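Local coordinates for protein nucleoporin NUP170 (Chaetomium thermophilum, PDB 5HAX) that probably serves as a structural scaffold component of the nuclear pore complex, built from a beta-propeller followed by an alpha-helical region, at residues E473-T478 / V482-R487; F50-H55 / T430-E435; W603-V608 / S618-S623; S623-I628 / F688-F693. One frame throughout, in Å; residues are numbered along the deposited sequence.

Contact 1 (E473-T478 / V482-R487); sequences EFAVLT and VHIVRR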
loop_
_atom_site.group_PDB
_atom_site.type_symbol
_atom_site.label_atom_id
_atom_site.label_comp_id
_atom_site.label_asym_id
_atom_site.label_seq_id
_atom_site.Cartn_x
_atom_site.Cartn_y
_atom_site.Cartn_z
ATOM N N GLU A 473 2.402 1.326 7.106
ATOM C CA GLU A 473 2.270 0.937 8.500
ATOM C C GLU A 473 1.062 0.025 8.644
ATOM O O GLU A 473 0.053 0.192 7.952
ATOM C CB GLU A 473 2.133 2.157 9.425
ATOM C CG GLU A 473 3.376 3.034 9.462
ATOM C CD GLU A 473 3.337 4.078 10.562
ATOM O OE1 GLU A 473 2.323 4.158 11.288
ATOM O OE2 GLU A 473 4.332 4.819 10.701
ATOM N N PHE A 474 1.175 -0.942 9.552
ATOM C CA PHE A 474 0.180 -1.996 9.703
ATOM C C PHE A 474 -0.155 -2.173 11.174
ATOM O O PHE A 474 0.746 -2.291 12.010
ATOM C CB PHE A 474 0.693 -3.310 9.109
ATOM C CG PHE A 474 1.295 -3.151 7.746
ATOM C CD1 PHE A 474 0.526 -3.333 6.608
ATOM C CD2 PHE A 474 2.625 -2.797 7.603
ATOM C CE1 PHE A 474 1.078 -3.176 5.351
ATOM C CE2 PHE A 474 3.181 -2.637 6.351
ATOM C CZ PHE A 474 2.405 -2.828 5.224
ATOM N N ALA A 475 -1.449 -2.182 11.481
ATOM C CA ALA A 475 -1.929 -2.376 12.842
ATOM C C ALA A 475 -2.183 -3.861 13.071
ATOM O O ALA A 475 -3.019 -4.462 12.387
ATOM C CB ALA A 475 -3.201 -1.566 13.082
ATOM N N VAL A 476 -1.465 -4.445 14.027
ATOM C CA VAL A 476 -1.598 -5.855 14.380
ATOM C C VAL A 476 -2.431 -5.906 15.657
ATOM O O VAL A 476 -1.940 -5.595 16.746
ATOM C CB VAL A 476 -0.234 -6.526 14.567
ATOM C CG1 VAL A 476 -0.405 -7.997 14.945
ATOM C CG2 VAL A 476 0.601 -6.390 13.308
ATOM N N LEU A 477 -3.694 -6.305 15.526
ATOM C CA LEU A 477 -4.581 -6.418 16.677
ATOM C C LEU A 477 -4.391 -7.769 17.350
ATOM O O LEU A 477 -4.498 -8.813 16.700
ATOM C CB LEU A 477 -6.037 -6.244 16.247
ATOM C CG LEU A 477 -7.107 -6.490 17.318
ATOM C CD1 LEU A 477 -7.037 -5.433 18.411
ATOM C CD2 LEU A 477 -8.492 -6.527 16.689
ATOM N N THR A 478 -4.106 -7.744 18.647
ATOM C CA THR A 478 -4.067 -8.938 19.483
ATOM C C THR A 478 -5.133 -8.820 20.567
ATOM O O THR A 478 -5.861 -7.826 20.655
ATOM C CB THR A 478 -2.685 -9.138 20.114
ATOM O OG1 THR A 478 -2.479 -8.169 21.150
ATOM C CG2 THR A 478 -1.584 -9.014 19.070
ATOM N N VAL A 482 -2.872 -3.267 20.305
ATOM C CA VAL A 482 -2.620 -3.026 18.886
ATOM C C VAL A 482 -1.150 -2.659 18.738
ATOM O O VAL A 482 -0.686 -1.687 19.347
ATOM C CB VAL A 482 -3.516 -1.907 18.328
ATOM C CG1 VAL A 482 -3.165 -1.603 16.870
ATOM C CG2 VAL A 482 -4.985 -2.277 18.464
ATOM N N HIS A 483 -0.426 -3.429 17.930
ATOM C CA HIS A 483 0.975 -3.166 17.634
ATOM C C HIS A 483 1.099 -2.555 16.243
ATOM O O HIS A 483 0.467 -3.025 15.293
ATOM C CB HIS A 483 1.800 -4.453 17.706
ATOM C CG HIS A 483 1.615 -5.224 18.976
ATOM N ND1 HIS A 483 2.499 -5.146 20.032
ATOM C CD2 HIS A 483 0.648 -6.093 19.360
ATOM C CE1 HIS A 483 2.084 -5.931 21.010
ATOM N NE2 HIS A 483 0.963 -6.517 20.628
ATOM N N ILE A 484 1.913 -1.508 16.127
ATOM C CA ILE A 484 2.143 -0.828 14.855
ATOM C C ILE A 484 3.447 -1.350 14.267
ATOM O O ILE A 484 4.506 -1.261 14.899
ATOM C CB ILE A 484 2.193 0.698 15.026
ATOM C CG1 ILE A 484 0.941 1.210 15.748
ATOM C CG2 ILE A 484 2.335 1.368 13.665
ATOM C CD1 ILE A 484 -0.363 0.948 15.011
ATOM N N VAL A 485 3.368 -1.892 13.055
ATOM C CA VAL A 485 4.524 -2.381 12.312
ATOM C C VAL A 485 4.708 -1.477 11.104
ATOM O O VAL A 485 3.737 -1.171 10.403
ATOM C CB VAL A 485 4.335 -3.846 11.881
ATOM C CG1 VAL A 485 5.562 -4.344 11.122
ATOM C CG2 VAL A 485 4.053 -4.726 13.092
ATOM N N ARG A 486 5.948 -1.057 10.858
ATOM C CA ARG A 486 6.268 -0.108 9.797
ATOM C C ARG A 486 7.245 -0.740 8.815
ATOM O O ARG A 486 8.227 -1.368 9.224
ATOM C CB ARG A 486 6.860 1.181 10.377
ATOM C CG ARG A 486 7.290 2.203 9.328
ATOM C CD ARG A 486 7.885 3.443 9.979
ATOM N NE ARG A 486 6.906 4.151 10.801
ATOM C CZ ARG A 486 7.212 4.947 11.821
ATOM N NH1 ARG A 486 8.478 5.143 12.165
ATOM N NH2 ARG A 486 6.248 5.546 12.506
ATOM N N ARG A 487 6.968 -0.567 7.527
ATOM C CA ARG A 487 7.897 -0.964 6.480
ATOM C C ARG A 487 9.087 -0.013 6.451
ATOM O O ARG A 487 8.927 1.208 6.540
ATOM C CB ARG A 487 7.177 -0.963 5.128
ATOM C CG ARG A 487 8.064 -1.137 3.905
ATOM C CD ARG A 487 8.766 -2.478 3.901
ATOM N NE ARG A 487 9.432 -2.728 2.624
ATOM C CZ ARG A 487 10.551 -3.433 2.482
ATOM N NH1 ARG A 487 11.155 -3.967 3.536
ATOM N NH2 ARG A 487 11.072 -3.599 1.274
#

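Contact 2 (F50-H55 / T430-E435); sequences FHVVRH and TWIELE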
loop_
_atom_site.group_PDB
_atom_site.type_symbol
_atom_site.label_atom_id
_atom_site.label_comp_id
_atom_site.label_asym_id
_atom_site.label_seq_id
_atom_site.Cartn_x
_atom_site.Cartn_y
_atom_site.Cartn_z
ATOM N N PHE A 50 10.940 -4.835 8.307
ATOM C CA PHE A 50 9.854 -4.266 9.089
ATOM C C PHE A 50 10.317 -4.172 10.536
ATOM O O PHE A 50 11.270 -4.841 10.940
ATOM C CB PHE A 50 8.581 -5.122 9.014
ATOM C CG PHE A 50 8.070 -5.352 7.617
ATOM C CD1 PHE A 50 7.010 -4.609 7.126
ATOM C CD2 PHE A 50 8.633 -6.324 6.805
ATOM C CE1 PHE A 50 6.528 -4.824 5.848
ATOM C CE2 PHE A 50 8.157 -6.541 5.524
ATOM C CZ PHE A 50 7.103 -5.791 5.048
ATOM N N HIS A 51 9.637 -3.341 11.323
ATOM C CA HIS A 51 9.900 -3.332 12.756
ATOM C C HIS A 51 8.741 -2.676 13.492
ATOM O O HIS A 51 8.003 -1.862 12.926
ATOM C CB HIS A 51 11.228 -2.629 13.088
ATOM C CG HIS A 51 11.239 -1.154 12.820
ATOM N ND1 HIS A 51 10.609 -0.580 11.736
ATOM C CD2 HIS A 51 11.830 -0.137 13.492
ATOM C CE1 HIS A 51 10.804 0.727 11.757
ATOM N NE2 HIS A 51 11.540 1.022 12.813
ATOM N N VAL A 52 8.583 -3.064 14.756
ATOM C CA VAL A 52 7.526 -2.534 15.611
ATOM C C VAL A 52 7.935 -1.148 16.092
ATOM O O VAL A 52 9.045 -0.961 16.602
ATOM C CB VAL A 52 7.266 -3.475 16.800
ATOM C CG1 VAL A 52 6.145 -2.936 17.679
ATOM C CG2 VAL A 52 6.932 -4.881 16.315
ATOM N N VAL A 53 7.030 -0.177 15.953
ATOM C CA VAL A 53 7.332 1.208 16.318
ATOM C C VAL A 53 6.638 1.609 17.618
ATOM O O VAL A 53 7.164 2.432 18.374
ATOM C CB VAL A 53 6.960 2.174 15.174
ATOM C CG1 VAL A 53 7.929 2.001 14.008
ATOM C CG2 VAL A 53 5.524 1.973 14.721
ATOM N N ARG A 54 5.464 1.047 17.897
ATOM C CA ARG A 54 4.781 1.335 19.157
ATOM C C ARG A 54 3.639 0.343 19.343
ATOM O O ARG A 54 3.305 -0.427 18.438
ATOM C CB ARG A 54 4.259 2.775 19.203
ATOM C CG ARG A 54 3.171 3.064 18.193
ATOM C CD ARG A 54 2.855 4.548 18.103
ATOM N NE ARG A 54 2.333 4.884 16.781
ATOM C CZ ARG A 54 3.025 5.491 15.819
ATOM N NH1 ARG A 54 2.447 5.734 14.651
ATOM N NH2 ARG A 54 4.284 5.866 16.015
ATOM N N HIS A 55 3.042 0.372 20.538
ATOM C CA HIS A 55 1.943 -0.516 20.895
ATOM C C HIS A 55 0.900 0.263 21.686
ATOM O O HIS A 55 1.223 1.231 22.380
ATOM C CB HIS A 55 2.434 -1.719 21.712
ATOM C CG HIS A 55 2.851 -1.372 23.108
ATOM N ND1 HIS A 55 4.115 -0.921 23.418
ATOM C CD2 HIS A 55 2.169 -1.415 24.277
ATOM C CE1 HIS A 55 4.195 -0.698 24.718
ATOM N NE2 HIS A 55 3.028 -0.990 25.263
ATOM N N THR A 430 11.771 -11.457 7.994
ATOM C CA THR A 430 12.142 -11.324 9.398
ATOM C C THR A 430 11.043 -11.919 10.268
ATOM O O THR A 430 9.893 -12.057 9.842
ATOM C CB THR A 430 12.389 -9.859 9.783
ATOM O OG1 THR A 430 12.905 -9.791 11.119
ATOM C CG2 THR A 430 11.103 -9.045 9.691
ATOM N N TRP A 431 11.419 -12.257 11.502
ATOM C CA TRP A 431 10.508 -12.797 12.507
ATOM C C TRP A 431 10.302 -11.764 13.607
ATOM O O TRP A 431 11.269 -11.344 14.251
ATOM C CB TRP A 431 11.060 -14.083 13.118
ATOM C CG TRP A 431 10.917 -15.297 12.270
ATOM C CD1 TRP A 431 11.869 -15.850 11.466
ATOM C CD2 TRP A 431 9.757 -16.128 12.154
ATOM N NE1 TRP A 431 11.372 -16.974 10.851
ATOM C CE2 TRP A 431 10.078 -17.167 11.257
ATOM C CE3 TRP A 431 8.479 -16.094 12.719
ATOM C CZ2 TRP A 431 9.167 -18.162 10.912
ATOM C CZ3 TRP A 431 7.574 -17.084 12.374
ATOM C CH2 TRP A 431 7.922 -18.103 11.478
ATOM N N ILE A 432 9.049 -11.383 13.841
ATOM C CA ILE A 432 8.683 -10.472 14.922
ATOM C C ILE A 432 7.994 -11.292 16.002
ATOM O O ILE A 432 6.960 -11.922 15.749
ATOM C CB ILE A 432 7.783 -9.333 14.422
ATOM C CG1 ILE A 432 8.595 -8.399 13.520
ATOM C CG2 ILE A 432 7.192 -8.556 15.600
ATOM C CD1 ILE A 432 7.759 -7.424 12.733
ATOM N N GLU A 433 8.562 -11.274 17.205
ATOM C CA GLU A 433 8.045 -12.056 18.319
ATOM C C GLU A 433 7.031 -11.240 19.108
ATOM O O GLU A 433 7.285 -10.080 19.449
ATOM C CB GLU A 433 9.185 -12.504 19.235
ATOM C CG GLU A 433 8.732 -13.386 20.391
ATOM C CD GLU A 433 9.891 -13.930 21.203
ATOM O OE1 GLU A 433 11.048 -13.552 20.922
ATOM O OE2 GLU A 433 9.645 -14.737 22.125
ATOM N N LEU A 434 5.882 -11.849 19.384
ATOM C CA LEU A 434 4.891 -11.301 20.296
ATOM C C LEU A 434 4.990 -12.021 21.637
ATOM O O LEU A 434 5.306 -13.212 21.699
ATOM C CB LEU A 434 3.478 -11.445 19.722
ATOM C CG LEU A 434 3.246 -10.830 18.337
ATOM C CD1 LEU A 434 1.842 -11.153 17.843
ATOM C CD2 LEU A 434 3.479 -9.321 18.349
ATOM N N GLU A 435 4.725 -11.285 22.713
ATOM C CA GLU A 435 4.917 -11.818 24.053
ATOM C C GLU A 435 3.948 -12.966 24.333
ATOM O O GLU A 435 2.960 -13.176 23.625
ATOM C CB GLU A 435 4.738 -10.717 25.099
ATOM C CG GLU A 435 5.839 -9.668 25.084
ATOM C CD GLU A 435 5.666 -8.624 26.171
ATOM O OE1 GLU A 435 6.602 -7.821 26.379
ATOM O OE2 GLU A 435 4.597 -8.603 26.816
#

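Contact 3 (W603-V608 / S618-S623); sequences WKAKVV and STIPTS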
loop_
_atom_site.group_PDB
_atom_site.type_symbol
_atom_site.label_atom_id
_atom_site.label_comp_id
_atom_site.label_asym_id
_atom_site.label_seq_id
_atom_site.Cartn_x
_atom_site.Cartn_y
_atom_site.Cartn_z
ATOM N N TRP A 603 6.120 16.169 -12.880
ATOM C CA TRP A 603 6.694 16.355 -14.208
ATOM C C TRP A 603 5.663 16.336 -15.334
ATOM O O TRP A 603 5.469 17.339 -16.030
ATOM C CB TRP A 603 7.753 15.271 -14.427
ATOM C CG TRP A 603 8.712 15.559 -15.532
ATOM C CD1 TRP A 603 8.752 14.964 -16.755
ATOM C CD2 TRP A 603 9.781 16.513 -15.512
ATOM N NE1 TRP A 603 9.781 15.483 -17.501
ATOM C CE2 TRP A 603 10.428 16.437 -16.760
ATOM C CE3 TRP A 603 10.256 17.419 -14.559
ATOM C CZ2 TRP A 603 11.523 17.235 -17.083
ATOM C CZ3 TRP A 603 11.343 18.213 -14.882
ATOM C CH2 TRP A 603 11.963 18.115 -16.134
ATOM N N LYS A 604 4.993 15.203 -15.528
ATOM C CA LYS A 604 4.073 15.038 -16.647
ATOM C C LYS A 604 2.659 15.510 -16.336
ATOM O O LYS A 604 1.789 15.428 -17.209
ATOM C CB LYS A 604 4.039 13.569 -17.083
ATOM C CG LYS A 604 5.351 13.066 -17.668
ATOM C CD LYS A 604 5.652 13.712 -19.013
ATOM C CE LYS A 604 6.952 13.191 -19.600
ATOM N NZ LYS A 604 7.211 13.747 -20.954
ATOM N N ALA A 605 2.408 16.007 -15.129
ATOM C CA ALA A 605 1.076 16.453 -14.754
ATOM C C ALA A 605 0.789 17.843 -15.307
ATOM O O ALA A 605 1.684 18.683 -15.443
ATOM C CB ALA A 605 0.926 16.468 -13.234
ATOM N N LYS A 606 -0.481 18.079 -15.633
ATOM C CA LYS A 606 -0.933 19.418 -15.976
ATOM C C LYS A 606 -0.853 20.320 -14.751
ATOM O O LYS A 606 -1.076 19.885 -13.619
ATOM C CB LYS A 606 -2.370 19.388 -16.499
ATOM C CG LYS A 606 -2.599 18.473 -17.692
ATOM C CD LYS A 606 -1.859 18.955 -18.927
ATOM C CE LYS A 606 -2.249 18.143 -20.152
ATOM N NZ LYS A 606 -1.435 18.502 -21.345
ATOM N N VAL A 607 -0.532 21.593 -14.982
ATOM C CA VAL A 607 -0.411 22.527 -13.867
ATOM C C VAL A 607 -1.781 22.835 -13.271
ATOM O O VAL A 607 -1.928 22.935 -12.047
ATOM C CB VAL A 607 0.306 23.814 -14.317
ATOM C CG1 VAL A 607 0.416 24.795 -13.154
ATOM C CG2 VAL A 607 1.686 23.490 -14.871
ATOM N N VAL A 608 -2.804 22.983 -14.118
ATOM C CA VAL A 608 -4.107 23.470 -13.686
ATOM C C VAL A 608 -5.199 22.503 -14.122
ATOM O O VAL A 608 -5.007 21.653 -14.994
ATOM C CB VAL A 608 -4.402 24.884 -14.239
ATOM C CG1 VAL A 608 -3.387 25.879 -13.709
ATOM C CG2 VAL A 608 -4.402 24.878 -15.764
ATOM N N SER A 618 -5.691 24.031 -9.195
ATOM C CA SER A 618 -4.382 23.419 -9.386
ATOM C C SER A 618 -4.487 21.900 -9.329
ATOM O O SER A 618 -5.168 21.345 -8.461
ATOM C CB SER A 618 -3.392 23.903 -8.323
ATOM O OG SER A 618 -3.758 23.444 -7.034
ATOM N N THR A 619 -3.799 21.233 -10.258
ATOM C CA THR A 619 -3.791 19.773 -10.270
ATOM C C THR A 619 -3.162 19.217 -9.000
ATOM O O THR A 619 -3.689 18.272 -8.400
ATOM C CB THR A 619 -3.032 19.260 -11.492
ATOM O OG1 THR A 619 -3.473 19.953 -12.667
ATOM C CG2 THR A 619 -3.247 17.763 -11.670
ATOM N N ILE A 620 -2.040 19.781 -8.582
ATOM C CA ILE A 620 -1.292 19.300 -7.423
ATOM C C ILE A 620 -1.669 20.158 -6.221
ATOM O O ILE A 620 -1.628 21.392 -6.327
ATOM C CB ILE A 620 0.227 19.355 -7.670
ATOM C CG1 ILE A 620 0.585 18.661 -8.990
ATOM C CG2 ILE A 620 0.972 18.724 -6.498
ATOM C CD1 ILE A 620 0.206 17.189 -9.049
ATOM N N PRO A 621 -2.040 19.566 -5.085
ATOM C CA PRO A 621 -2.321 20.377 -3.894
ATOM C C PRO A 621 -1.125 21.233 -3.499
ATOM O O PRO A 621 0.030 20.829 -3.648
ATOM C CB PRO A 621 -2.652 19.333 -2.816
ATOM C CG PRO A 621 -2.277 18.003 -3.396
ATOM C CD PRO A 621 -2.372 18.148 -4.871
ATOM N N THR A 622 -1.421 22.432 -2.989
ATOM C CA THR A 622 -0.367 23.380 -2.641
ATOM C C THR A 622 0.579 22.801 -1.597
ATOM O O THR A 622 1.798 22.997 -1.678
ATOM C CB THR A 622 -0.980 24.683 -2.126
ATOM O OG1 THR A 622 -1.748 24.417 -0.947
ATOM C CG2 THR A 622 -1.878 25.316 -3.182
ATOM N N SER A 623 0.036 22.093 -0.604
ATOM C CA SER A 623 0.874 21.515 0.441
ATOM C C SER A 623 1.897 20.548 -0.137
ATOM O O SER A 623 3.020 20.454 0.371
ATOM C CB SER A 623 0.002 20.804 1.476
ATOM O OG SER A 623 -0.711 19.732 0.882
HETATM O O HOH W 1 -0.707 22.064 -10.014
#

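Contact 4 (S623-I628 / F688-F693); sequences SKLVTI and FVLMLF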
loop_
_atom_site.group_PDB
_atom_site.type_symbol
_atom_site.label_atom_id
_atom_site.label_comp_id
_atom_site.label_asym_id
_atom_site.label_seq_id
_atom_site.Cartn_x
_atom_site.Cartn_y
_atom_site.Cartn_z
ATOM N N SER A 623 0.036 22.093 -0.604
ATOM C CA SER A 623 0.874 21.515 0.441
ATOM C C SER A 623 1.897 20.548 -0.137
ATOM O O SER A 623 3.020 20.454 0.371
ATOM C CB SER A 623 0.002 20.804 1.476
ATOM O OG SER A 623 -0.711 19.732 0.882
ATOM N N LYS A 624 1.530 19.826 -1.196
ATOM C CA LYS A 624 2.474 18.918 -1.836
ATOM C C LYS A 624 3.549 19.690 -2.589
ATOM O O LYS A 624 4.717 19.284 -2.604
ATOM C CB LYS A 624 1.726 17.974 -2.777
ATOM C CG LYS A 624 2.588 16.880 -3.380
ATOM C CD LYS A 624 3.027 15.872 -2.333
ATOM C CE LYS A 624 3.935 14.814 -2.935
ATOM N NZ LYS A 624 3.717 13.479 -2.318
ATOM N N LEU A 625 3.176 20.802 -3.225
ATOM C CA LEU A 625 4.158 21.616 -3.933
ATOM C C LEU A 625 5.188 22.202 -2.978
ATOM O O LEU A 625 6.358 22.360 -3.348
ATOM C CB LEU A 625 3.454 22.729 -4.707
ATOM C CG LEU A 625 2.618 22.274 -5.906
ATOM C CD1 LEU A 625 1.725 23.404 -6.396
ATOM C CD2 LEU A 625 3.510 21.767 -7.031
ATOM N N VAL A 626 4.780 22.521 -1.747
ATOM C CA VAL A 626 5.708 23.086 -0.772
ATOM C C VAL A 626 6.774 22.062 -0.399
ATOM O O VAL A 626 7.975 22.351 -0.444
ATOM C CB VAL A 626 4.942 23.578 0.471
ATOM C CG1 VAL A 626 5.905 23.943 1.599
ATOM C CG2 VAL A 626 4.063 24.768 0.114
ATOM N N THR A 627 6.350 20.857 -0.012
ATOM C CA THR A 627 7.306 19.835 0.405
ATOM C C THR A 627 8.267 19.485 -0.723
ATOM O O THR A 627 9.470 19.316 -0.494
ATOM C CB THR A 627 6.570 18.583 0.883
ATOM O OG1 THR A 627 5.788 18.046 -0.191
ATOM C CG2 THR A 627 5.659 18.908 2.059
ATOM N N ILE A 628 7.755 19.369 -1.950
ATOM C CA ILE A 628 8.621 19.090 -3.093
ATOM C C ILE A 628 9.671 20.185 -3.230
ATOM O O ILE A 628 10.865 19.909 -3.395
ATOM C CB ILE A 628 7.784 18.946 -4.378
ATOM C CG1 ILE A 628 6.900 17.700 -4.295
ATOM C CG2 ILE A 628 8.689 18.866 -5.607
ATOM C CD1 ILE A 628 5.881 17.599 -5.408
ATOM N N PHE A 688 6.280 30.099 -8.859
ATOM C CA PHE A 688 5.372 30.785 -9.770
ATOM C C PHE A 688 3.953 30.239 -9.658
ATOM O O PHE A 688 2.984 31.007 -9.660
ATOM C CB PHE A 688 5.880 30.657 -11.205
ATOM C CG PHE A 688 4.840 30.962 -12.237
ATOM C CD1 PHE A 688 4.209 29.939 -12.926
ATOM C CD2 PHE A 688 4.478 32.270 -12.508
ATOM C CE1 PHE A 688 3.247 30.217 -13.874
ATOM C CE2 PHE A 688 3.516 32.555 -13.454
ATOM C CZ PHE A 688 2.899 31.527 -14.137
ATOM N N VAL A 689 3.808 28.914 -9.570
ATOM C CA VAL A 689 2.478 28.322 -9.467
ATOM C C VAL A 689 1.824 28.714 -8.148
ATOM O O VAL A 689 0.621 28.998 -8.096
ATOM C CB VAL A 689 2.563 26.791 -9.625
ATOM C CG1 VAL A 689 1.204 26.144 -9.368
ATOM C CG2 VAL A 689 3.070 26.427 -11.014
ATOM N N LEU A 690 2.599 28.731 -7.061
ATOM C CA LEU A 690 2.052 29.126 -5.767
ATOM C C LEU A 690 1.614 30.584 -5.783
ATOM O O LEU A 690 0.533 30.922 -5.286
ATOM C CB LEU A 690 3.088 28.889 -4.670
ATOM C CG LEU A 690 3.420 27.427 -4.362
ATOM C CD1 LEU A 690 4.614 27.337 -3.425
ATOM C CD2 LEU A 690 2.216 26.717 -3.763
ATOM N N MET A 691 2.449 31.462 -6.342
ATOM C CA MET A 691 2.064 32.857 -6.522
ATOM C C MET A 691 0.763 32.969 -7.301
ATOM O O MET A 691 -0.121 33.759 -6.948
ATOM C CB MET A 691 3.184 33.606 -7.248
ATOM C CG MET A 691 2.867 35.049 -7.622
ATOM S SD MET A 691 1.817 35.255 -9.081
ATOM C CE MET A 691 2.854 34.588 -10.383
ATOM N N LEU A 692 0.632 32.179 -8.367
ATOM C CA LEU A 692 -0.524 32.282 -9.250
ATOM C C LEU A 692 -1.823 32.037 -8.492
ATOM O O LEU A 692 -2.769 32.828 -8.583
ATOM C CB LEU A 692 -0.368 31.287 -10.400
ATOM C CG LEU A 692 -1.407 31.320 -11.518
ATOM C CD1 LEU A 692 -1.402 32.667 -12.221
ATOM C CD2 LEU A 692 -1.128 30.197 -12.499
ATOM N N PHE A 693 -1.884 30.947 -7.726
ATOM C CA PHE A 693 -3.108 30.575 -7.028
ATOM C C PHE A 693 -3.308 31.326 -5.720
ATOM O O PHE A 693 -4.368 31.179 -5.101
ATOM C CB PHE A 693 -3.119 29.069 -6.769
ATOM C CG PHE A 693 -3.452 28.260 -7.983
ATOM C CD1 PHE A 693 -2.451 27.741 -8.786
ATOM C CD2 PHE A 693 -4.772 28.034 -8.333
ATOM C CE1 PHE A 693 -2.762 27.002 -9.910
ATOM C CE2 PHE A 693 -5.088 27.297 -9.451
ATOM C CZ PHE A 693 -4.085 26.780 -10.241
#

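Contact 1 (E473-T478 / V482-R487)
Glu-473 OE2 is gripped by two nitrogens of an arginine: Arg-486 NE and Arg-486 NH2 each lie 2.7 Å from it, both approaching from the same face of the carboxylate, well out of its plane. The two side chains run side by side and point the same way, with carboxylate and guanidinium planes 27° apart. The arginine leaves its strand with CG anti to the backbone N, then bends at chi3 (-64°), which brings the NE edge round to the glutamate. A leucine in its place would probably leave the Glu-473 carboxylate without its close partner and less firmly held. Behind the salt bridge stands an antiparallel beta hairpin, the last two strands in sequence of a four-stranded propeller blade. Its hydrogen-bonded pairs are Phe-474 with Val-485 and Val-476 with His-483; the bond from Val-476 N to His-483 O, 2.7 Å, is nearly straight at 174°. On the face carrying Ala-475, Val-482 CG1 reaches Ala-475 CB at 3.8 Å, and Val-482 CG2 leans on Leu-477 CD1. On the opposite face, Val-476 CG2 meets Val-485 CG2 at 3.8 Å, while Thr-478 CG2 lies near the His-483 ring plane, 3.7 Å from its CD2.

Contact 2 (F50-H55 / T430-E435)
Ile-432 gives up more surface to this contact than any other residue, and it does so with two different branches. Its CG2 methyl meets Val-52 CG2 at 3.8 Å, the closest approach between the two segments, with the valine and isoleucine side chains crossing at a slant. Its CD1 reaches the other way along the strand, to Phe-50 CB at 4.5 Å, a much looser touch. The division follows from the torsions: CG1 is anti to the carbonyl carbon (chi1 -69°) and carries CD1 onward in an extended arm (chi2 167°), while CG2, anti to the backbone N, is left to face the valine. Phe-50 offers its CB and backbone rather than its ring, which packs on Val-406 and Ala-408 and takes part in a cation-pi interaction with Arg-487. Thr-430 adds its CG2 methyl, 4.4 Å from Phe-50 O, while its hydroxyl is hydrogen-bonded to Gln-41 O. The contact is mainly apolar packing of side chains, small in area, and the axes of the two short strand segments come no nearer than 8.2 Å, too far for backbone pairing. Their directions differ by only 22°, yet the strands belong to separate sheets: strand 50-57 is the outermost strand beside 481-487, and strand 427-433 lies between 39-41 and 403-409, so the contact packs one blade of the propeller against the next.

Contact 3 (W603-V608 / S618-S623)
Thr-619 meets the 603-608 segment with both its hydroxyl and its backbone amide. OG1 donates to Lys-606 O at 2.6 Å, coming from well above the carbonyl plane, and the amide donates to Val-607 O at 3.1 Å in a nearly straight bond (167°). With OG1 anti to the carbonyl carbon (chi1 -48°), the hydroxyl is set beside the residue's own N, so that the two donors reach successive carbonyls. The same OG1 is also hydrogen-bonded to Gln-609 NE2. A valine here would probably leave Lys-606 O without its short bond and deprive Gln-609 of a partner. Val-607 O accepts a second hydrogen bond, from a water placed doubtfully close to it, and that water accepts from Ile-620 N at 3.0 Å, bridging the two segments. Ser-618 OG turns back within its own segment to donate to Ile-620 O, 3.0 Å away. Apolar contact is slight: Ile-620 CD1 reaches Ala-605 CB at 4.3 Å. Beyond the pair, Lys-606 NZ is hydrogen-bonded to Asp-714 O. At Val-608 and Ser-618 the backbones form an antiparallel non-hydrogen-bonded pair, and Pro-621 follows at the N-cap of helix 622-640: a short beta-bridged connection between helices in the alpha-helical nucleoporin domain.

Contact 4 (S623-I628 / F688-F693)
Leu-625 and Val-689 cross at about a right angle, the leucine's CD1 methyl meeting Val-689 CG1 at 4.1 Å. The same CD1 lies 4.3 Å from Leu-690 CD2, so one methyl of the leucine touches two successive residues of the facing helix. Its CG stands anti to the carbonyl carbon (chi1 -69°) and the chain then runs on extended (chi2 167°), which carries CD1 out toward the 688-693 segment. Leu-690 has almost the same pair of torsions and likewise reaches outward, but its two methyls divide: CD2 turns to Leu-625, whereas CD1 comes to Val-626 CG2 at 4.4 Å. Val-626 thus flanks the leucine pair at the margin of the contact. These distances are those of loose apolar packing, made by methyl groups alone, and Leu-625 and Leu-690 carry nearly equal and larger shares of the buried surface. On the side of Val-689 the packing is continued by Tyr-717 of helix 717-722, which touches both Leu-625 and Val-689, and by Val-607, which also lies on Val-689. The two helices run roughly antiparallel, their directions 152° apart, with their axes 10.8 Å apart at closest approach in this region. Such a wide, antiparallel pairing of helices through aliphatic side chains is in keeping with the stacked helices of an alpha-solenoid-like nucleoporin domain.

In the fold
The four contacts fall into two groups at distant parts of the chain. Contacts 1 and 2, centres about 8 Å apart, lie in the beta-propeller region and meet in one sheet, where strands 50-57 and 481-487 are neighbours. Because 50-57 comes early in the chain and 473-487 late, their sheet joins the two ends of the propeller sequence, a closure of the ring familiar in propellers. Along the chain contact 2 closes before contact 1 opens, and contacts 3 and 4 follow in series. These last two, centres about 9 Å apart, share Ser-623 and helix 622-640. Each pair falls in a different sequence family, and the centres of contacts 1 and 3 are about 33 Å apart.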